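Local structure of cellobiose 2-epimerase (Caldibacillus thermoamylovorans, 5ZHB) at residues Leu56-Ala61 and His376-Cys381; Tyr63-Lys68 and Glu383-Val388. The protein catalyses the 2-epimerization of cellobiose (EC 5.1.3.11), interconverting the sugar with its C2 epimer at the reducing-end unit. All blocks are in the same frame, centred on the assembly; numbering follows the deposited sequence.

Interaction 1: Leu56-Ala61 and His376-Cys381; sequences LWAFSA and HNARFC
Ala-378 and Arg-379 of helix 375-387 meet Ala-58 and Trp-57 of helix 49-66 in a wholly buried contact between two helices running in the same sense, the last and the first inner helices of what is probably an (α/α)6 barrel. At the start of the segment, His-376 is turned from helix 49-66 and hydrogen-bonded through ND1 to Glu-311. Ala-378 brings the backbones together: its CB lies 4.2 Å from Ala-58 CB, and the CA atoms of Ala-378 and Ala-58 are 6.2 Å apart, a spacing that two small methyls allow. Arg-379 lays the aliphatic part of its chain against the benzo end of the Trp-57 indole. Trp-57 CH2 lies 3.4 Å from both CB and CG of Arg-379, and the approach of CB is oblique to the ring. With CG anti to the backbone N (chi1 -176°) the arginine chain runs past the indole, then bends at chi3 (65°) and carries the guanidinium beyond it, its plane turned 77° from the ring. That charged end forms salt bridges to Glu-191 through NH1 and to Glu-311 through NH2, and NH1 also shares a hydrogen bond with Tyr-119 OH. Ala-61 CB sits 3.6 Å above one face of the Trp-57 ring, toward its rim, and Tyr-119 stacks on the same indole. Helix 49-66 is backed by helix 69-86 and flanked by helix 111-128, the Phe-380 side chain packs on helix 306-323, and helix 2-21 touches both partners through Phe-59 and Ala-378.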
loop_
_atom_site.group_PDB
_atom_site.type_symbol
_atom_site.label_atom_id
_atom_site.label_comp_id
_atom_site.label_asym_id
_atom_site.label_seq_id
_atom_site.Cartn_x
_atom_site.Cartn_y
_atom_site.Cartn_z
ATOM N N LEU A 56 9.304 7.270 -1.994
ATOM C CA LEU A 56 9.117 8.659 -1.625
ATOM C C LEU A 56 8.232 8.763 -0.388
ATOM O O LEU A 56 8.494 9.550 0.534
ATOM C CB LEU A 56 8.536 9.425 -2.803
ATOM C CG LEU A 56 8.027 10.841 -2.503
ATOM C CD1 LEU A 56 9.093 11.734 -1.874
ATOM C CD2 LEU A 56 7.532 11.438 -3.790
ATOM N N TRP A 57 7.152 7.973 -0.375
ATOM C CA TRP A 57 6.230 8.010 0.757
ATOM C C TRP A 57 6.953 7.614 2.047
ATOM O O TRP A 57 6.829 8.314 3.063
ATOM C CB TRP A 57 4.971 7.157 0.486
ATOM C CG TRP A 57 4.035 7.240 1.656
ATOM C CD1 TRP A 57 3.000 8.115 1.817
ATOM C CD2 TRP A 57 4.192 6.553 2.916
ATOM N NE1 TRP A 57 2.466 7.973 3.068
ATOM C CE2 TRP A 57 3.176 7.034 3.767
ATOM C CE3 TRP A 57 5.061 5.576 3.384
ATOM C CZ2 TRP A 57 3.035 6.580 5.075
ATOM C CZ3 TRP A 57 4.903 5.099 4.668
ATOM C CH2 TRP A 57 3.914 5.617 5.505
ATOM N N ALA A 58 7.687 6.488 2.018
ATOM C CA ALA A 58 8.340 5.920 3.190
ATOM C C ALA A 58 9.371 6.892 3.771
ATOM O O ALA A 58 9.362 7.132 4.977
ATOM C CB ALA A 58 8.965 4.572 2.886
ATOM N N PHE A 59 10.227 7.476 2.931
ATOM C CA PHE A 59 11.215 8.417 3.443
ATOM C C PHE A 59 10.575 9.709 3.946
ATOM O O PHE A 59 11.053 10.257 4.947
ATOM C CB PHE A 59 12.268 8.707 2.381
ATOM C CG PHE A 59 13.274 7.587 2.267
ATOM C CD1 PHE A 59 14.000 7.180 3.373
ATOM C CD2 PHE A 59 13.427 6.888 1.077
ATOM C CE1 PHE A 59 14.910 6.139 3.271
ATOM C CE2 PHE A 59 14.341 5.852 0.988
ATOM C CZ PHE A 59 15.073 5.483 2.081
ATOM N N SER A 60 9.543 10.209 3.267
ATOM C CA SER A 60 8.868 11.427 3.695
ATOM C C SER A 60 8.209 11.231 5.055
ATOM O O SER A 60 8.395 12.049 5.953
ATOM C CB SER A 60 7.832 11.887 2.705
ATOM O OG SER A 60 8.402 12.197 1.441
ATOM N N ALA A 61 7.461 10.122 5.200
ATOM C CA ALA A 61 6.795 9.799 6.454
ATOM C C ALA A 61 7.820 9.561 7.562
ATOM O O ALA A 61 7.555 9.956 8.689
ATOM C CB ALA A 61 5.900 8.582 6.313
ATOM N N HIS A 376 5.106 -0.764 3.114
ATOM C CA HIS A 376 4.264 -1.503 4.059
ATOM C C HIS A 376 4.939 -1.620 5.435
ATOM O O HIS A 376 4.323 -1.334 6.475
ATOM C CB HIS A 376 3.900 -2.872 3.512
ATOM C CG HIS A 376 2.800 -2.948 2.490
ATOM N ND1 HIS A 376 1.480 -2.644 2.777
ATOM C CD2 HIS A 376 2.845 -3.252 1.176
ATOM C CE1 HIS A 376 0.755 -2.767 1.658
ATOM N NE2 HIS A 376 1.556 -3.174 0.679
ATOM N N ASN A 377 6.177 -2.099 5.442
ATOM C CA ASN A 377 6.870 -2.366 6.696
ATOM C C ASN A 377 7.300 -1.072 7.409
ATOM O O ASN A 377 7.190 -1.003 8.646
ATOM C CB ASN A 377 7.943 -3.441 6.536
ATOM C CG ASN A 377 9.060 -3.105 5.574
ATOM O OD1 ASN A 377 8.930 -2.179 4.772
ATOM N ND2 ASN A 377 10.129 -3.897 5.615
ATOM N N ALA A 378 7.762 -0.047 6.677
ATOM C CA ALA A 378 8.041 1.236 7.296
ATOM C C ALA A 378 6.787 1.854 7.896
ATOM O O ALA A 378 6.818 2.339 9.028
ATOM C CB ALA A 378 8.661 2.212 6.336
ATOM N N ARG A 379 5.709 1.891 7.100
ATOM C CA ARG A 379 4.453 2.446 7.545
ATOM C C ARG A 379 3.994 1.757 8.838
ATOM O O ARG A 379 3.535 2.432 9.757
ATOM C CB ARG A 379 3.410 2.355 6.424
ATOM C CG ARG A 379 2.119 3.026 6.866
ATOM C CD ARG A 379 1.046 3.180 5.821
ATOM N NE ARG A 379 0.547 1.884 5.366
ATOM C CZ ARG A 379 -0.368 1.728 4.407
ATOM N NH1 ARG A 379 -0.917 2.783 3.842
ATOM N NH2 ARG A 379 -0.744 0.509 4.045
ATOM N N PHE A 380 4.105 0.423 8.909
ATOM C CA PHE A 380 3.725 -0.285 10.113
ATOM C C PHE A 380 4.490 0.257 11.328
ATOM O O PHE A 380 3.866 0.569 12.347
ATOM C CB PHE A 380 3.846 -1.798 9.901
ATOM C CG PHE A 380 4.455 -2.561 11.063
ATOM C CD1 PHE A 380 3.738 -2.772 12.240
ATOM C CD2 PHE A 380 5.743 -3.073 10.967
ATOM C CE1 PHE A 380 4.294 -3.505 13.276
ATOM C CE2 PHE A 380 6.297 -3.798 12.004
ATOM C CZ PHE A 380 5.583 -3.991 13.167
ATOM N N CYS A 381 5.827 0.330 11.242
ATOM C CA CYS A 381 6.625 0.819 12.352
ATOM C C CYS A 381 6.189 2.238 12.715
ATOM O O CYS A 381 5.980 2.532 13.886
ATOM C CB CYS A 381 8.112 0.792 12.008
ATOM S SG CYS A 381 8.771 -0.866 11.756
#

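Interaction 2: Tyr63-Lys68 and Glu383-Val388; sequences YRVLKK and EFIERV
Val-65 and Ile-385 make the tight part of this contact: Val-65 CG1 packs 3.6 Å from Ile-385 CG2, and the rotation of Val-65 that sets CG1 anti to the backbone N (chi1 170°) turns this methyl to the partner helix. Beside them the fit is slacker, with Leu-66 CD2 at 4.3 Å from Ile-385 CD1, and Arg-9 of helix 2-21 touches both Leu-66 and Ile-385. Here helices 49-66 and 375-387 near their C-terminal ends; Lys-67 leaves the first with positive phi (75°). They are inner helices of what is probably an (α/α)6 barrel, the fold of the N-acylglucosamine 2-epimerase family, met at one rim. On the solvent side the contact is a single salt bridge. Arg-64 NH1 stands 3.0 Å from Glu-386 OE1, which approaches the guanidinium at its edge, near its plane. OE2 of Glu-386 is farther from Arg-64 NH1, at 3.6 Å, and the carboxylate is turned 46° from the guanidinium plane, so the pair engages through one oxygen. Glu-386 is exposed, whereas Arg-64 has a further partner, Glu-123, which forms a salt bridge with NE. Glu-383, one turn earlier, does not reach helix 49-66 and instead forms a salt bridge with Arg-387 of its own helix, Glu-383 OE1 to Arg-387 NE at 2.8 Å.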
loop_
_atom_site.group_PDB
_atom_site.type_symbol
_atom_site.label_atom_id
_atom_site.label_comp_id
_atom_site.label_asym_id
_atom_site.label_seq_id
_atom_site.Cartn_x
_atom_site.Cartn_y
_atom_site.Cartn_z
ATOM N N TYR A 63 10.665 10.908 7.862
ATOM C CA TYR A 63 11.147 12.231 8.234
ATOM C C TYR A 63 10.108 12.959 9.088
ATOM O O TYR A 63 10.458 13.537 10.112
ATOM C CB TYR A 63 11.551 13.051 7.005
ATOM C CG TYR A 63 12.054 14.441 7.371
ATOM C CD1 TYR A 63 13.282 14.610 7.995
ATOM C CD2 TYR A 63 11.301 15.579 7.105
ATOM C CE1 TYR A 63 13.757 15.869 8.331
ATOM C CE2 TYR A 63 11.755 16.845 7.448
ATOM C CZ TYR A 63 12.992 16.991 8.054
ATOM O OH TYR A 63 13.453 18.236 8.384
ATOM N N ARG A 64 8.829 12.881 8.708
ATOM C CA ARG A 64 7.741 13.538 9.431
ATOM C C ARG A 64 7.709 13.109 10.894
ATOM O O ARG A 64 7.529 13.931 11.790
ATOM C CB ARG A 64 6.378 13.194 8.820
ATOM C CG ARG A 64 5.219 13.950 9.459
ATOM C CD ARG A 64 3.895 13.863 8.737
ATOM N NE ARG A 64 3.536 12.513 8.305
ATOM C CZ ARG A 64 3.121 11.522 9.088
ATOM N NH1 ARG A 64 2.749 11.752 10.323
ATOM N NH2 ARG A 64 3.048 10.296 8.611
ATOM N N VAL A 65 7.871 11.806 11.123
ATOM C CA VAL A 65 7.666 11.223 12.429
ATOM C C VAL A 65 8.964 11.283 13.215
ATOM O O VAL A 65 8.928 11.582 14.406
ATOM C CB VAL A 65 7.176 9.770 12.326
ATOM C CG1 VAL A 65 7.192 9.074 13.684
ATOM C CG2 VAL A 65 5.792 9.689 11.680
ATOM N N LEU A 66 10.098 10.980 12.562
ATOM C CA LEU A 66 11.339 10.797 13.298
ATOM C C LEU A 66 12.315 11.958 13.124
ATOM O O LEU A 66 13.255 12.034 13.901
ATOM C CB LEU A 66 12.006 9.499 12.878
ATOM C CG LEU A 66 11.192 8.235 13.151
ATOM C CD1 LEU A 66 11.853 7.055 12.466
ATOM C CD2 LEU A 66 11.011 7.994 14.645
ATOM N N LYS A 67 12.174 12.744 12.042
ATOM C CA LYS A 67 12.766 14.070 11.915
ATOM C C LYS A 67 14.272 14.032 11.649
ATOM O O LYS A 67 14.902 15.079 11.679
ATOM C CB LYS A 67 12.462 14.953 13.132
ATOM C CG LYS A 67 10.979 15.201 13.377
ATOM C CD LYS A 67 10.706 15.903 14.699
ATOM C CE LYS A 67 9.475 15.434 15.408
ATOM N NZ LYS A 67 8.283 16.141 14.939
ATOM N N LYS A 68 14.846 12.863 11.341
ATOM C CA LYS A 68 16.252 12.787 10.988
ATOM C C LYS A 68 16.443 13.307 9.570
ATOM O O LYS A 68 15.727 12.880 8.669
ATOM C CB LYS A 68 16.758 11.345 11.038
ATOM C CG LYS A 68 16.984 10.730 12.406
ATOM C CD LYS A 68 17.902 9.507 12.329
ATOM C CE LYS A 68 18.525 9.111 13.632
ATOM N NZ LYS A 68 17.480 8.875 14.631
ATOM N N GLU A 383 3.306 3.833 12.136
ATOM C CA GLU A 383 1.957 3.930 12.673
ATOM C C GLU A 383 1.970 3.688 14.184
ATOM O O GLU A 383 1.292 4.399 14.928
ATOM C CB GLU A 383 1.080 2.916 11.948
ATOM C CG GLU A 383 0.484 3.427 10.639
ATOM C CD GLU A 383 -0.560 4.506 10.850
ATOM O OE1 GLU A 383 -1.421 4.339 11.741
ATOM O OE2 GLU A 383 -0.523 5.492 10.102
ATOM N N PHE A 384 2.658 2.635 14.623
ATOM C CA PHE A 384 2.776 2.344 16.048
ATOM C C PHE A 384 3.525 3.448 16.787
ATOM O O PHE A 384 3.107 3.888 17.851
ATOM C CB PHE A 384 3.499 1.031 16.276
ATOM C CG PHE A 384 2.555 -0.153 16.198
ATOM C CD1 PHE A 384 1.889 -0.599 17.332
ATOM C CD2 PHE A 384 2.323 -0.805 14.995
ATOM C CE1 PHE A 384 1.079 -1.736 17.272
ATOM C CE2 PHE A 384 1.451 -1.883 14.924
ATOM C CZ PHE A 384 0.842 -2.356 16.059
ATOM N N ILE A 385 4.636 3.912 16.226
ATOM C CA ILE A 385 5.343 5.022 16.846
ATOM C C ILE A 385 4.399 6.202 17.115
ATOM O O ILE A 385 4.399 6.796 18.202
ATOM C CB ILE A 385 6.554 5.412 15.982
ATOM C CG1 ILE A 385 7.647 4.329 16.024
ATOM C CG2 ILE A 385 7.080 6.781 16.427
ATOM C CD1 ILE A 385 8.676 4.398 14.894
ATOM N N GLU A 386 3.596 6.579 16.119
ATOM C CA GLU A 386 2.763 7.767 16.192
ATOM C C GLU A 386 1.548 7.497 17.078
ATOM O O GLU A 386 1.101 8.378 17.815
ATOM C CB GLU A 386 2.360 8.210 14.778
ATOM C CG GLU A 386 2.268 9.724 14.582
ATOM C CD GLU A 386 1.616 10.207 13.279
ATOM O OE1 GLU A 386 1.550 11.431 13.062
ATOM O OE2 GLU A 386 1.135 9.389 12.471
ATOM N N ARG A 387 0.973 6.289 17.013
ATOM C CA ARG A 387 -0.218 6.001 17.799
ATOM C C ARG A 387 0.111 5.955 19.298
ATOM O O ARG A 387 -0.701 6.409 20.108
ATOM C CB ARG A 387 -0.849 4.682 17.348
ATOM C CG ARG A 387 -1.629 4.798 16.042
ATOM C CD ARG A 387 -1.948 3.418 15.503
ATOM N NE ARG A 387 -2.490 3.491 14.136
ATOM C CZ ARG A 387 -3.785 3.359 13.855
ATOM N NH1 ARG A 387 -4.668 3.290 14.840
ATOM N NH2 ARG A 387 -4.192 3.302 12.598
ATOM N N VAL A 388 1.270 5.365 19.644
ATOM C CA VAL A 388 1.834 5.344 20.991
ATOM C C VAL A 388 2.899 6.454 21.121
ATOM O O VAL A 388 2.529 7.656 21.119
ATOM C CB VAL A 388 2.476 3.966 21.259
ATOM C CG1 VAL A 388 2.996 3.809 22.685
ATOM C CG2 VAL A 388 1.567 2.796 20.913
#

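Following the chain from the N terminus, helix 2-21 comes first, then helix 49-66, which supplies Leu-56-Ala-61 and, just beyond it, Tyr-63-Lys-68. The chain then runs through the helical hairpins, with the strands of a four-stranded antiparallel sheet set between the later ones, before helix 375-387 brings His-376-Cys-381 and Glu-383-Val-388 back. Each contact thus closes a loop of over three hundred residues, and the two loops cross, because the segments alternate along the chain. Their centres lie about 10 Å apart: interaction 1 is buried, interaction 2 at the surface. Together they join the last inner helix to the first, closing the ring of the probable barrel, with helix 2-21 contacting both.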